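Endoglucanase (Komagataeibacter sucrofermentans, PDB 6VC5) probably catalyses the internal hydrolysis of beta-1,4-glucosidic linkages in cellulose and related beta-glucans, as a family 8 glycoside hydrolase. Local coordinates at residues A[36-39]-A[40-44]; A[6-9]-A[10-13]; A[241-244]-A[245-248]; A[265-268]-A[269-273]; A[81-84]-A[85-88]. One frame throughout, in Å; residues are numbered along the deposited sequence. Where two conformers were deposited one is given.

Contact 1 (A[36-39]-A[40-44]); sequences QGYG and MLFSA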
loop_
_atom_site.group_PDB
_atom_site.type_symbol
_atom_site.label_atom_id
_atom_site.label_comp_id
_atom_site.label_asym_id
_atom_site.label_seq_id
_atom_site.Cartn_x
_atom_site.Cartn_y
_atom_site.Cartn_z
ATOM N N GLN A 36 -4.007 2.818 10.316
ATOM C CA GLN A 36 -4.832 4.020 10.416
ATOM C C GLN A 36 -5.195 4.516 9.018
ATOM O O GLN A 36 -6.334 4.944 8.761
ATOM C CB GLN A 36 -4.083 5.107 11.192
ATOM C CG GLN A 36 -3.704 4.737 12.633
ATOM C CD GLN A 36 -4.905 4.380 13.485
ATOM O OE1 GLN A 36 -4.995 3.275 14.002
ATOM N NE2 GLN A 36 -5.839 5.325 13.633
ATOM N N GLY A 37 -4.245 4.401 8.085
ATOM C CA GLY A 37 -4.510 4.798 6.718
ATOM C C GLY A 37 -5.611 3.981 6.075
ATOM O O GLY A 37 -6.466 4.526 5.373
ATOM N N TYR A 38 -5.608 2.664 6.308
ATOM C CA TYR A 38 -6.693 1.828 5.800
ATOM C C TYR A 38 -8.027 2.224 6.418
ATOM O O TYR A 38 -9.046 2.301 5.723
ATOM C CB TYR A 38 -6.416 0.340 6.058
ATOM C CG TYR A 38 -5.310 -0.261 5.224
ATOM C CD1 TYR A 38 -5.112 0.123 3.903
ATOM C CD2 TYR A 38 -4.477 -1.225 5.764
ATOM C CE1 TYR A 38 -4.093 -0.434 3.144
ATOM C CE2 TYR A 38 -3.465 -1.788 5.018
ATOM C CZ TYR A 38 -3.269 -1.386 3.716
ATOM O OH TYR A 38 -2.239 -1.957 2.990
ATOM N N GLY A 39 -8.049 2.440 7.737
ATOM C CA GLY A 39 -9.289 2.840 8.382
ATOM C C GLY A 39 -9.830 4.135 7.813
ATOM O O GLY A 39 -11.029 4.258 7.544
ATOM N N MET A 40 -8.939 5.106 7.590
ATOM C CA MET A 40 -9.340 6.380 7.004
ATOM C C MET A 40 -9.807 6.205 5.559
ATOM O O MET A 40 -10.836 6.761 5.148
ATOM C CB MET A 40 -8.164 7.347 7.098
ATOM C CG MET A 40 -7.871 7.805 8.521
ATOM S SD MET A 40 -6.290 8.720 8.605
ATOM C CE MET A 40 -6.693 10.217 7.627
ATOM N N LEU A 41 -9.071 5.412 4.773
ATOM C CA LEU A 41 -9.446 5.230 3.372
ATOM C C LEU A 41 -10.788 4.512 3.245
ATOM O O LEU A 41 -11.636 4.891 2.422
ATOM C CB LEU A 41 -8.348 4.454 2.641
ATOM C CG LEU A 41 -8.461 4.399 1.111
ATOM C CD1 LEU A 41 -8.056 5.745 0.527
ATOM C CD2 LEU A 41 -7.596 3.281 0.545
ATOM N N PHE A 42 -10.980 3.435 4.021
ATOM C CA PHE A 42 -12.215 2.660 3.920
ATOM C C PHE A 42 -13.420 3.458 4.415
ATOM O O PHE A 42 -14.504 3.391 3.819
ATOM C CB PHE A 42 -12.108 1.352 4.710
ATOM C CG PHE A 42 -10.956 0.448 4.314
ATOM C CD1 PHE A 42 -10.292 0.591 3.111
ATOM C CD2 PHE A 42 -10.551 -0.556 5.182
ATOM C CE1 PHE A 42 -9.226 -0.258 2.770
ATOM C CE2 PHE A 42 -9.500 -1.400 4.853
ATOM C CZ PHE A 42 -8.833 -1.240 3.644
ATOM N N SER A 43 -13.261 4.199 5.520
ATOM C CA SER A 43 -14.358 5.009 6.037
ATOM C C SER A 43 -14.694 6.167 5.102
ATOM O O SER A 43 -15.871 6.510 4.945
ATOM C CB SER A 43 -14.063 5.484 7.467
ATOM O OG SER A 43 -12.942 6.336 7.524
ATOM N N ALA A 44 -13.686 6.767 4.462
ATOM C CA ALA A 44 -13.970 7.802 3.463
ATOM C C ALA A 44 -14.731 7.225 2.272
ATOM O O ALA A 44 -15.709 7.816 1.802
ATOM C CB ALA A 44 -12.666 8.450 2.998
#
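One helical turn separates Y38 and F42, whose side chains run next to each other in the same direction. The rim of the phenylalanine meets the root of the tyrosine, with F42 CE2 3.7 Å from Y38 CB. The ring planes differ by only 9°, yet they are slid so far apart that they barely overlap, and the tyrosine side chain comes nearest to the F42 ring through CB, in an off-centre CH-pi contact. Y38 O also stands over a face of this ring, 3.0 Å from F42 CG, while accepting the backbone N-H of F42. The ring reaches back over that carbonyl because CG is opposite the carbonyl carbon of F42 (chi1 -57°). All the touching residues, on helix 33-46, are buried, as suits a helix in the (alpha/alpha)6 barrel of family 8 glycoside hydrolases. An alanine in place of F42 would probably open a gap beside Y38 CB and deprive F11 of one of its edge-to-face partners. Farther along, S43 N donates to G39 O at 3.0 Å. S43 OG is 2.8 Å from G39 O and 3.2 Å from M40 O, and its single proton could serve either. In the outer shell helix 300-313 packs on Y38 and F42, whereas helices 49-62 and 90-106 pack on M40. The hydroxyl of Y38 is hydrogen-bonded to E34 OE2.

Contact 2 (A[6-9]-A[10-13]); sequences QQWA and IFRD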
loop_
_atom_site.group_PDB
_atom_site.type_symbol
_atom_site.label_atom_id
_atom_site.label_comp_id
_atom_site.label_asym_id
_atom_site.label_seq_id
_atom_site.Cartn_x
_atom_site.Cartn_y
_atom_site.Cartn_z
ATOM N N GLN A 6 -21.267 -1.972 3.301
ATOM C CA GLN A 6 -21.526 -3.169 4.093
ATOM C C GLN A 6 -20.237 -3.894 4.461
ATOM O O GLN A 6 -20.122 -4.440 5.565
ATOM C CB GLN A 6 -22.519 -4.092 3.384
ATOM C CG GLN A 6 -23.939 -3.524 3.332
ATOM C CD GLN A 6 -24.038 -2.248 2.505
ATOM O OE1 GLN A 6 -24.219 -1.162 3.047
ATOM N NE2 GLN A 6 -23.947 -2.384 1.186
ATOM N N GLN A 7 -19.258 -3.919 3.551
ATOM C CA GLN A 7 -17.972 -4.525 3.888
ATOM C C GLN A 7 -17.227 -3.704 4.938
ATOM O O GLN A 7 -16.597 -4.270 5.843
ATOM C CB GLN A 7 -17.133 -4.731 2.624
ATOM C CG GLN A 7 -17.758 -5.722 1.640
ATOM C CD GLN A 7 -18.049 -7.071 2.275
ATOM O OE1 GLN A 7 -17.147 -7.737 2.775
ATOM N NE2 GLN A 7 -19.320 -7.473 2.268
ATOM N N TRP A 8 -17.289 -2.370 4.841
ATOM C CA TRP A 8 -16.682 -1.532 5.874
ATOM C C TRP A 8 -17.300 -1.796 7.244
ATOM O O TRP A 8 -16.587 -1.856 8.249
ATOM C CB TRP A 8 -16.774 -0.046 5.513
ATOM C CG TRP A 8 -16.553 0.880 6.707
ATOM C CD1 TRP A 8 -17.474 1.723 7.262
ATOM C CD2 TRP A 8 -15.350 1.035 7.487
ATOM N NE1 TRP A 8 -16.919 2.396 8.328
ATOM C CE2 TRP A 8 -15.619 1.996 8.485
ATOM C CE3 TRP A 8 -14.072 0.465 7.427
ATOM C CZ2 TRP A 8 -14.658 2.400 9.419
ATOM C CZ3 TRP A 8 -13.118 0.864 8.363
ATOM C CH2 TRP A 8 -13.421 1.827 9.346
ATOM N N ALA A 9 -18.622 -1.982 7.301
ATOM C CA ALA A 9 -19.270 -2.249 8.584
ATOM C C ALA A 9 -18.700 -3.497 9.257
ATOM O O ALA A 9 -18.538 -3.532 10.483
ATOM C CB ALA A 9 -20.778 -2.380 8.395
ATOM N N ILE A 10 -18.395 -4.533 8.474
ATOM C CA ILE A 10 -17.757 -5.728 9.022
ATOM C C ILE A 10 -16.342 -5.419 9.503
ATOM O O ILE A 10 -15.952 -5.800 10.617
ATOM C CB ILE A 10 -17.760 -6.863 7.985
ATOM C CG1 ILE A 10 -19.190 -7.266 7.620
ATOM C CG2 ILE A 10 -17.009 -8.060 8.514
ATOM C CD1 ILE A 10 -19.264 -8.044 6.303
ATOM N N PHE A 11 -15.537 -4.761 8.655
ATOM C CA PHE A 11 -14.182 -4.382 9.047
ATOM C C PHE A 11 -14.207 -3.552 10.320
ATOM O O PHE A 11 -13.448 -3.814 11.263
ATOM C CB PHE A 11 -13.511 -3.597 7.915
ATOM C CG PHE A 11 -12.033 -3.370 8.116
ATOM C CD1 PHE A 11 -11.102 -4.247 7.577
ATOM C CD2 PHE A 11 -11.576 -2.278 8.836
ATOM C CE1 PHE A 11 -9.729 -4.038 7.754
ATOM C CE2 PHE A 11 -10.209 -2.061 9.018
ATOM C CZ PHE A 11 -9.290 -2.941 8.479
ATOM N N ARG A 12 -15.102 -2.566 10.366
ATOM C CA ARG A 12 -15.188 -1.669 11.513
ATOM C C ARG A 12 -15.559 -2.427 12.781
ATOM O O ARG A 12 -14.984 -2.186 13.852
ATOM C CB ARG A 12 -16.208 -0.564 11.225
ATOM C CG ARG A 12 -16.329 0.473 12.333
ATOM C CD ARG A 12 -17.531 1.374 12.092
ATOM N NE ARG A 12 -18.784 0.629 12.118
ATOM C CZ ARG A 12 -19.863 0.948 11.406
ATOM N NH1 ARG A 12 -19.845 2.006 10.605
ATOM N NH2 ARG A 12 -20.962 0.207 11.490
ATOM N N ASP A 13 -16.511 -3.354 12.681
ATOM C CA ASP A 13 -16.910 -4.121 13.858
ATOM C C ASP A 13 -15.735 -4.914 14.426
ATOM O O ASP A 13 -15.613 -5.068 15.648
ATOM C CB ASP A 13 -18.066 -5.050 13.492
ATOM C CG ASP A 13 -18.439 -5.995 14.620
ATOM O OD1 ASP A 13 -18.570 -7.212 14.359
ATOM O OD2 ASP A 13 -18.611 -5.521 15.765
HETATM O O HOH W 1 -20.086 -2.101 12.416
#
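R12 lays the start of its side chain over the indole of W8, its CB 3.9 Å from the centroid of the six-membered ring and 17° off the ring normal. This is a CH-pi contact, offset a little toward the rim. The arginine crosses the indole at about a right angle, CG near W8 CZ2 and CD near W8 NE1, until a bend at chi3 (63°) turns the guanidinium to stand 82° from the indole plane. R12 NH1 and W8 NE1 then come within 3.7 Å of each other as two donors, and both are satisfied by D48 OD2, through a salt bridge from the arginine and a hydrogen bond from the tryptophan. Helix 4-15, which carries this pair, is the first helix of the modelled chain, and in this largely helical fold it packs on helices 33-46 and 300-313. W8 also meets F11, rim to rim, with W8 CZ3 3.5 Å from F11 CD2 and neither ring over the face of the other. A water joins the opposite end of the guanidinium to the backbone: it accepts from R12 NH2 at 2.6 Å and donates to A9 O at 2.9 Å. A9 O is thus gripped twice, since D13 N also donates to it at 3.0 Å, tilted from the carbonyl plane. A9 CA lies over one face of the guanidinium. Of the main-chain bonds, that from R12 N to W8 O is short at 2.7 Å, whereas the one from I10 N to Q6 O is weak.

Contact 3 (A[241-244]-A[245-248]); sequences LADF and SRFW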
loop_
_atom_site.group_PDB
_atom_site.type_symbol
_atom_site.label_atom_id
_atom_site.label_comp_id
_atom_site.label_asym_id
_atom_site.label_seq_id
_atom_site.Cartn_x
_atom_site.Cartn_y
_atom_site.Cartn_z
ATOM N N LEU A 241 0.142 -7.629 -17.519
ATOM C CA LEU A 241 -1.108 -8.333 -17.262
ATOM C C LEU A 241 -1.019 -9.785 -17.720
ATOM O O LEU A 241 -1.505 -10.691 -17.032
ATOM C CB LEU A 241 -2.281 -7.612 -17.932
ATOM C CG LEU A 241 -3.621 -8.353 -17.910
ATOM C CD1 LEU A 241 -4.082 -8.600 -16.491
ATOM C CD2 LEU A 241 -4.688 -7.593 -18.677
ATOM N N ALA A 242 -0.383 -10.028 -18.869
ATOM C CA ALA A 242 -0.252 -11.394 -19.361
ATOM C C ALA A 242 0.626 -12.228 -18.439
ATOM O O ALA A 242 0.325 -13.401 -18.181
ATOM C CB ALA A 242 0.305 -11.384 -20.785
ATOM N N ASP A 243 1.708 -11.635 -17.926
ATOM C CA ASP A 243 2.592 -12.346 -17.006
ATOM C C ASP A 243 1.889 -12.676 -15.688
ATOM O O ASP A 243 1.990 -13.801 -15.189
ATOM C CB ASP A 243 3.872 -11.545 -16.757
ATOM C CG ASP A 243 4.805 -11.537 -17.961
ATOM O OD1 ASP A 243 4.647 -12.411 -18.843
ATOM O OD2 ASP A 243 5.700 -10.662 -18.022
ATOM N N PHE A 244 1.171 -11.713 -15.102
ATOM C CA PHE A 244 0.439 -12.030 -13.879
ATOM C C PHE A 244 -0.642 -13.075 -14.144
ATOM O O PHE A 244 -0.859 -13.974 -13.326
ATOM C CB PHE A 244 -0.167 -10.761 -13.262
ATOM C CG PHE A 244 0.817 -9.903 -12.506
ATOM C CD1 PHE A 244 1.370 -10.335 -11.303
ATOM C CD2 PHE A 244 1.178 -8.654 -12.989
ATOM C CE1 PHE A 244 2.270 -9.533 -10.612
ATOM C CE2 PHE A 244 2.076 -7.844 -12.299
ATOM C CZ PHE A 244 2.622 -8.285 -11.111
ATOM N N SER A 245 -1.332 -12.973 -15.284
ATOM C CA SER A 245 -2.390 -13.928 -15.604
ATOM C C SER A 245 -1.842 -15.346 -15.708
ATOM O O SER A 245 -2.460 -16.294 -15.208
ATOM C CB SER A 245 -3.082 -13.530 -16.910
ATOM O OG SER A 245 -3.743 -12.280 -16.783
ATOM N N ARG A 246 -0.673 -15.507 -16.337
ATOM C CA ARG A 246 -0.074 -16.832 -16.457
ATOM C C ARG A 246 0.247 -17.407 -15.088
ATOM O O ARG A 246 0.079 -18.612 -14.852
ATOM C CB ARG A 246 1.203 -16.749 -17.292
ATOM C CG ARG A 246 1.102 -17.483 -18.605
ATOM C CD ARG A 246 2.413 -17.437 -19.363
ATOM N NE ARG A 246 2.898 -16.072 -19.547
ATOM C CZ ARG A 246 2.352 -15.187 -20.378
ATOM N NH1 ARG A 246 2.871 -13.969 -20.489
ATOM N NH2 ARG A 246 1.295 -15.520 -21.102
ATOM N N PHE A 247 0.699 -16.550 -14.174
ATOM C CA PHE A 247 1.018 -16.973 -12.818
ATOM C C PHE A 247 -0.237 -17.413 -12.059
ATOM O O PHE A 247 -0.283 -18.521 -11.508
ATOM C CB PHE A 247 1.742 -15.827 -12.100
ATOM C CG PHE A 247 2.025 -16.093 -10.653
ATOM C CD1 PHE A 247 2.940 -17.068 -10.281
ATOM C CD2 PHE A 247 1.393 -15.358 -9.666
ATOM C CE1 PHE A 247 3.207 -17.317 -8.952
ATOM C CE2 PHE A 247 1.652 -15.606 -8.329
ATOM C CZ PHE A 247 2.559 -16.581 -7.973
ATOM N N TRP A 248 -1.273 -16.564 -12.017
ATOM C CA TRP A 248 -2.467 -16.940 -11.267
ATOM C C TRP A 248 -3.064 -18.232 -11.801
ATOM O O TRP A 248 -3.501 -19.093 -11.029
ATOM C CB TRP A 248 -3.558 -15.877 -11.356
ATOM C CG TRP A 248 -3.205 -14.449 -11.103
ATOM C CD1 TRP A 248 -3.551 -13.390 -11.896
ATOM C CD2 TRP A 248 -2.548 -13.894 -9.956
ATOM N NE1 TRP A 248 -3.115 -12.221 -11.337
ATOM C CE2 TRP A 248 -2.500 -12.496 -10.146
ATOM C CE3 TRP A 248 -1.979 -14.438 -8.801
ATOM C CZ2 TRP A 248 -1.901 -11.630 -9.225
ATOM C CZ3 TRP A 248 -1.385 -13.575 -7.880
ATOM C CH2 TRP A 248 -1.349 -12.191 -8.103
#
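The backbones of 241-244 and 245-248 are two successive turns of one helix, joined by bonds from each N-H to the carbonyl four residues back, such as W248 N to F244 O at 2.9 Å. On one side D243 and R246 form a salt bridge, with R246 NH1 2.9 Å from D243 OD1. The guanidinium approaches the anti side of that oxygen and lies edge-on to it, while the two flat groups are turned 77° apart. A bend at chi3 (-54°) brings the arginine end back over the helix, where A242 O sits above the centre of the guanidinium. The other oxygen, D243 OD2, has a salt bridge to R189, which makes the aspartate a link between two arginines. Helix 238-251 is part of a fold that in family 8 enzymes is an (alpha/alpha)6 barrel, and its buried F244 and F247 rest on L195 of a loop. W248 runs alongside F244, its CZ2 4.1 Å from F244 CD1. Over one face of the indole lies F244 O, 3.1 Å from W248 CD1. A serine replacing W248 would probably leave F244 CD1 without this neighbour and I224 and L285 facing a gap. S245 N donates to L241 O. S245 OG reaches the same oxygen at 2.8 Å from the other face of its plane, but the serine has two conformers, so this bond is doubtful.

Contact 4 (A[265-268]-A[269-273]); sequences GARS and PYNAP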
loop_
_atom_site.group_PDB
_atom_site.type_symbol
_atom_site.label_atom_id
_atom_site.label_comp_id
_atom_site.label_asym_id
_atom_site.label_seq_id
_atom_site.Cartn_x
_atom_site.Cartn_y
_atom_site.Cartn_z
ATOM N N GLY A 265 11.897 -20.778 -7.515
ATOM C CA GLY A 265 10.551 -21.187 -7.829
ATOM C C GLY A 265 9.804 -21.921 -6.739
ATOM O O GLY A 265 8.633 -22.271 -6.958
ATOM N N ALA A 266 10.421 -22.170 -5.581
ATOM C CA ALA A 266 9.702 -22.854 -4.507
ATOM C C ALA A 266 8.503 -22.022 -4.051
ATOM O O ALA A 266 8.536 -20.789 -4.070
ATOM C CB ALA A 266 10.636 -23.120 -3.325
ATOM N N ARG A 267 7.420 -22.695 -3.690
ATOM C CA ARG A 267 6.261 -21.994 -3.155
ATOM C C ARG A 267 6.031 -22.395 -1.707
ATOM O O ARG A 267 6.477 -23.454 -1.245
ATOM C CB ARG A 267 4.994 -22.293 -3.972
ATOM C CG ARG A 267 4.628 -23.775 -4.043
ATOM C CD ARG A 267 3.157 -23.964 -4.405
ATOM N NE ARG A 267 2.309 -23.617 -3.270
ATOM C CZ ARG A 267 0.997 -23.403 -3.346
ATOM N NH1 ARG A 267 0.319 -23.072 -2.256
ATOM N NH2 ARG A 267 0.357 -23.524 -4.505
ATOM N N SER A 268 5.304 -21.536 -0.995
ATOM C CA SER A 268 4.884 -21.879 0.353
ATOM C C SER A 268 4.070 -23.174 0.318
ATOM O O SER A 268 3.306 -23.411 -0.623
ATOM C CB SER A 268 4.019 -20.765 0.943
ATOM O OG SER A 268 2.872 -20.499 0.145
ATOM N N PRO A 269 4.205 -24.039 1.316
ATOM C CA PRO A 269 3.356 -25.238 1.335
ATOM C C PRO A 269 1.892 -24.894 1.510
ATOM O O PRO A 269 1.026 -25.582 0.954
ATOM C CB PRO A 269 3.895 -26.048 2.523
ATOM C CG PRO A 269 4.670 -25.071 3.356
ATOM C CD PRO A 269 5.174 -24.000 2.429
ATOM N N TYR A 270 1.596 -23.829 2.246
ATOM C CA TYR A 270 0.231 -23.393 2.461
ATOM C C TYR A 270 -0.202 -22.467 1.335
ATOM O O TYR A 270 0.617 -21.946 0.573
ATOM C CB TYR A 270 0.130 -22.634 3.781
ATOM C CG TYR A 270 1.199 -21.591 4.016
ATOM C CD1 TYR A 270 1.044 -20.281 3.573
ATOM C CD2 TYR A 270 2.359 -21.912 4.726
ATOM C CE1 TYR A 270 2.022 -19.325 3.820
ATOM C CE2 TYR A 270 3.341 -20.971 4.973
ATOM C CZ TYR A 270 3.169 -19.679 4.522
ATOM O OH TYR A 270 4.155 -18.754 4.787
ATOM N N ASN A 271 -1.507 -22.243 1.262
ATOM C CA ASN A 271 -2.087 -21.357 0.266
ATOM C C ASN A 271 -2.287 -19.963 0.855
ATOM O O ASN A 271 -2.308 -19.758 2.074
ATOM C CB ASN A 271 -3.428 -21.898 -0.236
ATOM C CG ASN A 271 -3.323 -23.290 -0.837
ATOM O OD1 ASN A 271 -2.459 -23.574 -1.673
ATOM N ND2 ASN A 271 -4.237 -24.163 -0.428
ATOM N N ALA A 272 -2.442 -19.003 -0.048
ATOM C CA ALA A 272 -2.635 -17.616 0.307
ATOM C C ALA A 272 -4.003 -17.395 0.942
ATOM O O ALA A 272 -4.922 -18.197 0.763
ATOM C CB ALA A 272 -2.566 -16.790 -0.970
ATOM N N PRO A 273 -4.165 -16.297 1.676
ATOM C CA PRO A 273 -5.492 -15.932 2.177
ATOM C C PRO A 273 -6.377 -15.410 1.059
ATOM O O PRO A 273 -5.899 -15.127 -0.053
ATOM C CB PRO A 273 -5.174 -14.817 3.180
ATOM C CG PRO A 273 -3.967 -14.151 2.581
ATOM C CD PRO A 273 -3.142 -15.291 2.027
#
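Residues 265-268 and 269-273 form an irregular loop, extended from A266 to S268 and again from Y270 on, with a bend at P269 (psi -33°) that brings Y270 O back toward the side chains of R267 and S268. The loop runs from strand 260-261 to helix 274-282, as part of the connection between helices 238-251 and 274-282. Much of the bend is held by side chains. R267 NE donates almost straight to S268 O at 2.8 Å, in the plane of the guanidinium, and a turn at chi3 (-73°) helps swing the group over the bend. R267 NH1 then serves two acceptors, Y270 O at 3.1 Å and N271 OD1 at 2.9 Å, with the amide plane of the asparagine steeply inclined to the guanidinium. The third nitrogen, R267 NH2, is bonded to A255 O. Y270 O is gripped from opposite faces of its carbonyl plane, by R267 NH1 and by S268 OG at 2.7 Å. That hydroxyl also accepts from W259 N, so it is satisfied in both roles. The Y270 ring folds back over the serine, and S268 CB sits above its centre, 3.8 Å from the centroid and 12° off the ring normal.

Contact 5 (A[81-84]-A[85-88]); sequences PPVA and DKNN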
loop_
_atom_site.group_PDB
_atom_site.type_symbol
_atom_site.label_atom_id
_atom_site.label_comp_id
_atom_site.label_asym_id
_atom_site.label_seq_id
_atom_site.Cartn_x
_atom_site.Cartn_y
_atom_site.Cartn_z
ATOM N N PRO A 81 8.440 5.451 25.622
ATOM C CA PRO A 81 7.065 5.850 25.281
ATOM C C PRO A 81 6.485 4.960 24.197
ATOM O O PRO A 81 7.240 4.233 23.578
ATOM C CB PRO A 81 7.243 7.259 24.742
ATOM C CG PRO A 81 8.595 7.235 24.140
ATOM C CD PRO A 81 9.424 6.385 25.062
ATOM N N PRO A 82 5.176 4.995 23.992
ATOM C CA PRO A 82 4.621 4.078 22.976
ATOM C C PRO A 82 5.048 4.276 21.512
ATOM O O PRO A 82 4.991 3.358 20.747
ATOM C CB PRO A 82 3.091 4.200 23.136
ATOM C CG PRO A 82 2.847 5.496 23.752
ATOM C CD PRO A 82 3.982 5.725 24.670
ATOM N N VAL A 83 5.410 5.485 21.144
ATOM C CA VAL A 83 5.874 5.783 19.792
ATOM C C VAL A 83 7.349 6.159 19.879
ATOM O O VAL A 83 7.726 7.317 19.669
ATOM C CB VAL A 83 5.011 6.880 19.134
ATOM C CG1 VAL A 83 5.389 7.048 17.671
ATOM C CG2 VAL A 83 3.545 6.529 19.257
ATOM N N ALA A 84 8.192 5.176 20.189
ATOM C CA ALA A 84 9.607 5.435 20.414
ATOM C C ALA A 84 10.433 5.411 19.135
ATOM O O ALA A 84 11.481 6.067 19.079
ATOM C CB ALA A 84 10.178 4.417 21.408
ATOM N N ASP A 85 10.000 4.669 18.120
ATOM C CA ASP A 85 10.692 4.608 16.837
ATOM C C ASP A 85 10.021 5.609 15.907
ATOM O O ASP A 85 8.854 5.430 15.538
ATOM C CB ASP A 85 10.610 3.195 16.250
ATOM C CG ASP A 85 11.328 3.061 14.911
ATOM O OD1 ASP A 85 11.971 4.035 14.452
ATOM O OD2 ASP A 85 11.277 1.953 14.328
ATOM N N LYS A 86 10.758 6.650 15.516
ATOM C CA LYS A 86 10.178 7.699 14.685
ATOM C C LYS A 86 10.256 7.401 13.194
ATOM O O LYS A 86 9.777 8.214 12.393
ATOM C CB LYS A 86 10.842 9.050 14.976
ATOM C CG LYS A 86 10.784 9.475 16.445
ATOM C CD LYS A 86 9.361 9.531 16.977
ATOM C CE LYS A 86 9.345 10.117 18.385
ATOM N NZ LYS A 86 7.995 10.054 19.015
ATOM N N ASN A 87 10.841 6.270 12.794
ATOM C CA ASN A 87 10.901 5.927 11.378
ATOM C C ASN A 87 9.490 5.864 10.792
ATOM O O ASN A 87 8.536 5.447 11.457
ATOM C CB ASN A 87 11.608 4.577 11.212
ATOM C CG ASN A 87 12.148 4.364 9.814
ATOM O OD1 ASN A 87 12.314 5.309 9.051
ATOM N ND2 ASN A 87 12.448 3.114 9.479
ATOM N N ASN A 88 9.357 6.289 9.542
ATOM C CA ASN A 88 8.084 6.270 8.841
ATOM C C ASN A 88 8.037 5.102 7.864
ATOM O O ASN A 88 9.052 4.456 7.563
ATOM C CB ASN A 88 7.889 7.582 8.083
ATOM C CG ASN A 88 8.863 7.717 6.941
ATOM O OD1 ASN A 88 10.082 7.741 7.155
ATOM N ND2 ASN A 88 8.336 7.778 5.712
#
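K86 NZ donates to V83 O at 2.8 Å, the lysine ammonium meeting the carbonyl nearly along the C=O axis. The bond spans a loop whose second half is an Asx turn: D85 OD1 accepts from N87 N at 3.0 Å, and this loop leads from strand 74-76 to helix 90-106. The lysine folds back against the chain to make its bond. With CG set opposite the carbonyl carbon of K86, a bend at chi2 (-57°) turns the chain back, and the extended remainder carries NZ to V83 O. K86 CE passes 3.5 Å from the same carbonyl oxygen. The two side chains cross at about a right angle, with K86 NZ 4.2 Å from V83 CG1, so the charged end passes beside the valine methyl while its bond is made to the backbone. V83 itself is buried against Y75 and S72. In the Asx turn the donor comes from above the carboxylate plane of D85, whose CG lies opposite the backbone N (chi1 -179°). The carboxylate is held at both oxygens, because D85 OD2 accepts from W73 NE1. Two asparagines secure the far end of the loop: N87 OD1 accepts from V142 N, and N88 bonds to A141 N through OD1 and to D93 OD2 through ND2. K86 O accepts from H65 NE2. N87 OD1 is also reached by N88 N, in a weak bond of 3.2 Å.

From the N terminus the order is contact 2, contact 1, contact 5, contact 3 and contact 4, all in series, so none nests in or crosses another. Each is local: contacts 2, 1 and 3 span successive turns of single helices, while contacts 5 and 4 close short bends in the connections before helices 90-106 and 274-282. Contacts 1 and 2 touch directly, W8 packing on F42 and S43, which joins helix 4-15 to helix 33-46. Contacts 3 and 4 do not touch, though their nearest atoms are about 7 Å apart. Contact 3 lies across the chain's centre from contacts 1 and 5, its centre about 39 Å from that of contact 5.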